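Local coordinates for putative lipoprotein (Clostridium difficile, PDB 4EXR) that is of unknown function but carries two PepSY-type (peptidase propeptide and YPEB) domains and is probably anchored to the membrane as a lipoprotein, at residues A[54-59]-A[131-136]. Numbering follows the deposited sequence. Where two conformers were deposited one is given.
Sequences SLERDL and VKEWSL
Leu55 and Trp134 form the hydrogen-bonded pair of an antiparallel bridge between strands 49-58 and 130-139, the seam along which the sheets of the two PepSY repeats join into one. Leu55 N gives a nearly straight bond to Trp134 O (2.9 Å), and Trp134 N returns a longer one to Leu55 O (3.3 Å). Next to them, the non-hydrogen-bonded pair Ser54 and Ser135 closes in until the two CB atoms are 3.6 Å apart. Beyond Glu56 the strands splay, and a water takes over, accepting from Arg57 N and donating to Lys132 O (2.9 Å).

On the face shared by Leu55 and Trp134, the contact is CH-pi: Leu55 CB lies over the five-membered ring of Trp134, 3.9 Å from its centroid, while Leu55 CD2 approaches Trp134 NE1 at 3.5 Å. A chi1 of 66° sets the indole between its own backbone N and carbonyl carbon and swings it back across the seam. Tyr64 of strand 61-69 touches both side chains, and Met120 of helix 116-126 packs on the indole.

On the other face, Glu56 and Glu133 run side by side in one of the two conformers of Glu133, a doubtful pairing in which like charges would tend to repel. The attraction across this seam therefore comes from the two backbone bonds and the buried packing of Leu55 on Trp134.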
ATOM      1  N   SER A  54       6.541   3.920  14.453  1.00 21.59           N
ATOM      2  CA  SER A  54       6.147   5.273  14.841  1.00 23.63           C
ATOM      3  C   SER A  54       4.723   5.300  15.371  1.00 23.67           C
ATOM      4  O   SER A  54       3.949   4.383  15.142  1.00 25.62           O
ATOM      5  CB  SER A  54       6.287   6.247  13.672  1.00 29.54           C
ATOM      6  OG  SER A  54       5.324   5.973  12.674  1.00 32.94           O
ATOM      7  N   LEU A  55       4.409   6.366  16.094  1.00 23.12           N
ATOM      8  CA  LEU A  55       3.062   6.619  16.559  1.00 24.53           C
ATOM      9  C   LEU A  55       2.730   8.053  16.183  1.00 29.97           C
ATOM     10  O   LEU A  55       3.488   8.975  16.485  1.00 25.53           O
ATOM     11  CB  LEU A  55       2.978   6.439  18.075  1.00 25.81           C
ATOM     12  CG  LEU A  55       1.611   6.770  18.710  1.00 28.08           C
ATOM     13  CD1 LEU A  55       0.488   5.921  18.110  1.00 26.48           C
ATOM     14  CD2 LEU A  55       1.697   6.578  20.208  1.00 34.25           C
ATOM     15  N   GLU A  56       1.604   8.239  15.507  1.00 31.00           N
ATOM     16  CA  GLU A  56       1.166   9.577  15.146  1.00 38.96           C
ATOM     17  C   GLU A  56      -0.351   9.647  15.149  1.00 36.54           C
ATOM     18  O   GLU A  56      -1.033   8.623  15.164  1.00 33.57           O
ATOM     19  CB  GLU A  56       1.688   9.954  13.762  1.00 44.77           C
ATOM     20  CG  GLU A  56       1.075   9.136  12.646  1.00 64.81           C
ATOM     21  CD  GLU A  56       1.906   9.168  11.376  1.00 86.63           C
ATOM     22  OE1 GLU A  56       2.837   9.998  11.292  1.00 94.82           O
ATOM     23  OE2 GLU A  56       1.632   8.356  10.466  1.00 88.75           O
ATOM     24  N   ARG A  57      -0.870  10.871  15.150  0.50 40.77           N
ATOM     25  CA  ARG A  57      -2.302  11.111  15.053  0.50 37.79           C
ATOM     26  C   ARG A  57      -2.710  11.081  13.586  0.50 42.88           C
ATOM     27  O   ARG A  57      -2.019  11.635  12.732  0.50 45.59           O
ATOM     28  CB  ARG A  57      -2.639  12.476  15.664  0.50 38.33           C
ATOM     29  CG  ARG A  57      -4.129  12.828  15.711  0.50 46.68           C
ATOM     30  CD  ARG A  57      -4.351  14.125  16.496  0.50 54.60           C
ATOM     31  NE  ARG A  57      -5.766  14.456  16.680  0.50 63.68           N
ATOM     32  CZ  ARG A  57      -6.412  15.397  15.996  0.50 70.63           C
ATOM     33  NH1 ARG A  57      -5.776  16.106  15.072  0.50 72.84           N
ATOM     34  NH2 ARG A  57      -7.696  15.630  16.236  0.50 69.34           N
ATOM     35  N   ASP A  58      -3.822  10.416  13.292  1.00 45.90           N
ATOM     36  CA  ASP A  58      -4.381  10.439  11.944  1.00 58.36           C
ATOM     37  C   ASP A  58      -5.867  10.734  12.065  1.00 60.01           C
ATOM     38  O   ASP A  58      -6.657   9.838  12.364  1.00 66.05           O
ATOM     39  CB  ASP A  58      -4.156   9.105  11.229  1.00 69.97           C
ATOM     40  CG  ASP A  58      -4.498   9.167   9.739  1.00 82.60           C
ATOM     41  OD1 ASP A  58      -5.370   9.972   9.342  1.00 88.21           O
ATOM     42  OD2 ASP A  58      -3.891   8.401   8.961  1.00 87.99           O
ATOM     43  N   LEU A  59      -6.234  11.993  11.837  1.00 64.37           N
ATOM     44  CA  LEU A  59      -7.596  12.472  12.072  1.00 68.03           C
ATOM     45  C   LEU A  59      -8.021  12.215  13.513  1.00 65.45           C
ATOM     46  O   LEU A  59      -7.481  12.816  14.444  1.00 67.44           O
ATOM     47  CB  LEU A  59      -8.590  11.840  11.089  1.00 78.05           C
ATOM     48  CG  LEU A  59      -8.206  11.938   9.610  1.00 88.96           C
ATOM     49  CD1 LEU A  59      -9.236  11.237   8.738  1.00 92.14           C
ATOM     50  CD2 LEU A  59      -8.034  13.391   9.188  1.00 88.12           C
ATOM     51  N   VAL A 131       4.343  17.304  22.222  1.00 34.70           N
ATOM     52  CA  VAL A 131       4.797  16.143  21.457  1.00 33.88           C
ATOM     53  C   VAL A 131       3.718  15.705  20.473  1.00 37.86           C
ATOM     54  O   VAL A 131       2.612  15.356  20.876  1.00 43.82           O
ATOM     55  CB  VAL A 131       5.157  14.955  22.374  1.00 33.37           C
ATOM     56  CG1 VAL A 131       5.568  13.738  21.540  1.00 30.77           C
ATOM     57  CG2 VAL A 131       6.276  15.330  23.352  1.00 33.28           C
ATOM     58  N   LYS A 132       4.048  15.722  19.185  1.00 31.97           N
ATOM     59  CA  LYS A 132       3.091  15.404  18.131  1.00 33.41           C
ATOM     60  C   LYS A 132       3.260  13.990  17.587  1.00 38.33           C
ATOM     61  O   LYS A 132       2.296  13.377  17.144  1.00 37.36           O
ATOM     62  CB  LYS A 132       3.250  16.376  16.960  1.00 34.01           C
ATOM     63  CG  LYS A 132       2.999  17.832  17.309  1.00 46.28           C
ATOM     64  CD  LYS A 132       1.530  18.092  17.587  1.00 56.67           C
ATOM     65  CE  LYS A 132       1.288  19.563  17.891  1.00 70.06           C
ATOM     66  NZ  LYS A 132      -0.162  19.862  18.012  1.00 82.65           N
ATOM     67  N   GLU A 133       4.498  13.501  17.594  1.00 35.01           N
ATOM     68  CA  GLU A 133       4.813  12.194  17.033  0.50 32.01           C
ATOM     69  C   GLU A 133       6.072  11.652  17.681  1.00 32.47           C
ATOM     70  O   GLU A 133       6.896  12.411  18.193  1.00 32.72           O
ATOM     71  CB  GLU A 133       5.021  12.292  15.510  0.50 36.93           C
ATOM     72  CG  GLU A 133       5.226  10.941  14.813  0.50 45.24           C
ATOM     73  CD  GLU A 133       5.986  11.043  13.504  0.50 47.51           C
ATOM     74  OE1 GLU A 133       5.732  12.000  12.746  0.50 55.05           O
ATOM     75  OE2 GLU A 133       6.843  10.168  13.237  0.50 34.64           O
ATOM     76  N   TRP A 134       6.209  10.327  17.679  1.00 31.46           N
ATOM     77  CA  TRP A 134       7.490   9.729  18.015  1.00 27.75           C
ATOM     78  C   TRP A 134       7.752   8.584  17.055  1.00 27.93           C
ATOM     79  O   TRP A 134       6.823   7.996  16.500  1.00 25.61           O
ATOM     80  CB  TRP A 134       7.609   9.297  19.484  1.00 27.62           C
ATOM     81  CG  TRP A 134       6.711   8.182  19.952  1.00 27.52           C
ATOM     82  CD1 TRP A 134       5.590   8.305  20.746  1.00 32.17           C
ATOM     83  CD2 TRP A 134       6.869   6.776  19.699  1.00 28.86           C
ATOM     84  NE1 TRP A 134       5.054   7.065  20.987  1.00 32.69           N
ATOM     85  CE2 TRP A 134       5.811   6.115  20.358  1.00 31.05           C
ATOM     86  CE3 TRP A 134       7.802   6.014  18.978  1.00 25.84           C
ATOM     87  CZ2 TRP A 134       5.656   4.737  20.309  1.00 26.65           C
ATOM     88  CZ3 TRP A 134       7.645   4.644  18.942  1.00 28.55           C
ATOM     89  CH2 TRP A 134       6.579   4.019  19.597  1.00 27.30           C
ATOM     90  N   SER A 135       9.027   8.311  16.829  1.00 24.47           N
ATOM     91  CA  SER A 135       9.417   7.160  16.042  1.00 23.16           C
ATOM     92  C   SER A 135      10.686   6.546  16.617  1.00 25.67           C
ATOM     93  O   SER A 135      11.365   7.145  17.456  1.00 27.84           O
ATOM     94  CB  SER A 135       9.580   7.525  14.564  1.00 28.79           C
ATOM     95  OG  SER A 135      10.457   8.617  14.381  1.00 35.74           O
ATOM     96  N   LEU A 136      10.967   5.327  16.191  1.00 24.29           N
ATOM     97  CA  LEU A 136      12.207   4.664  16.513  1.00 21.99           C
ATOM     98  C   LEU A 136      12.894   4.455  15.179  1.00 22.98           C
ATOM     99  O   LEU A 136      12.264   4.023  14.217  1.00 23.39           O
ATOM    100  CB  LEU A 136      11.930   3.326  17.188  1.00 25.57           C
ATOM    101  CG  LEU A 136      11.640   3.453  18.681  1.00 30.08           C
ATOM    102  CD1 LEU A 136      10.839   2.254  19.166  1.00 29.46           C
ATOM    103  CD2 LEU A 136      12.960   3.588  19.446  1.00 26.57           C
TER
HETATM  104  O   HOH W   1       0.924  13.437  14.556  1.00 62.54           O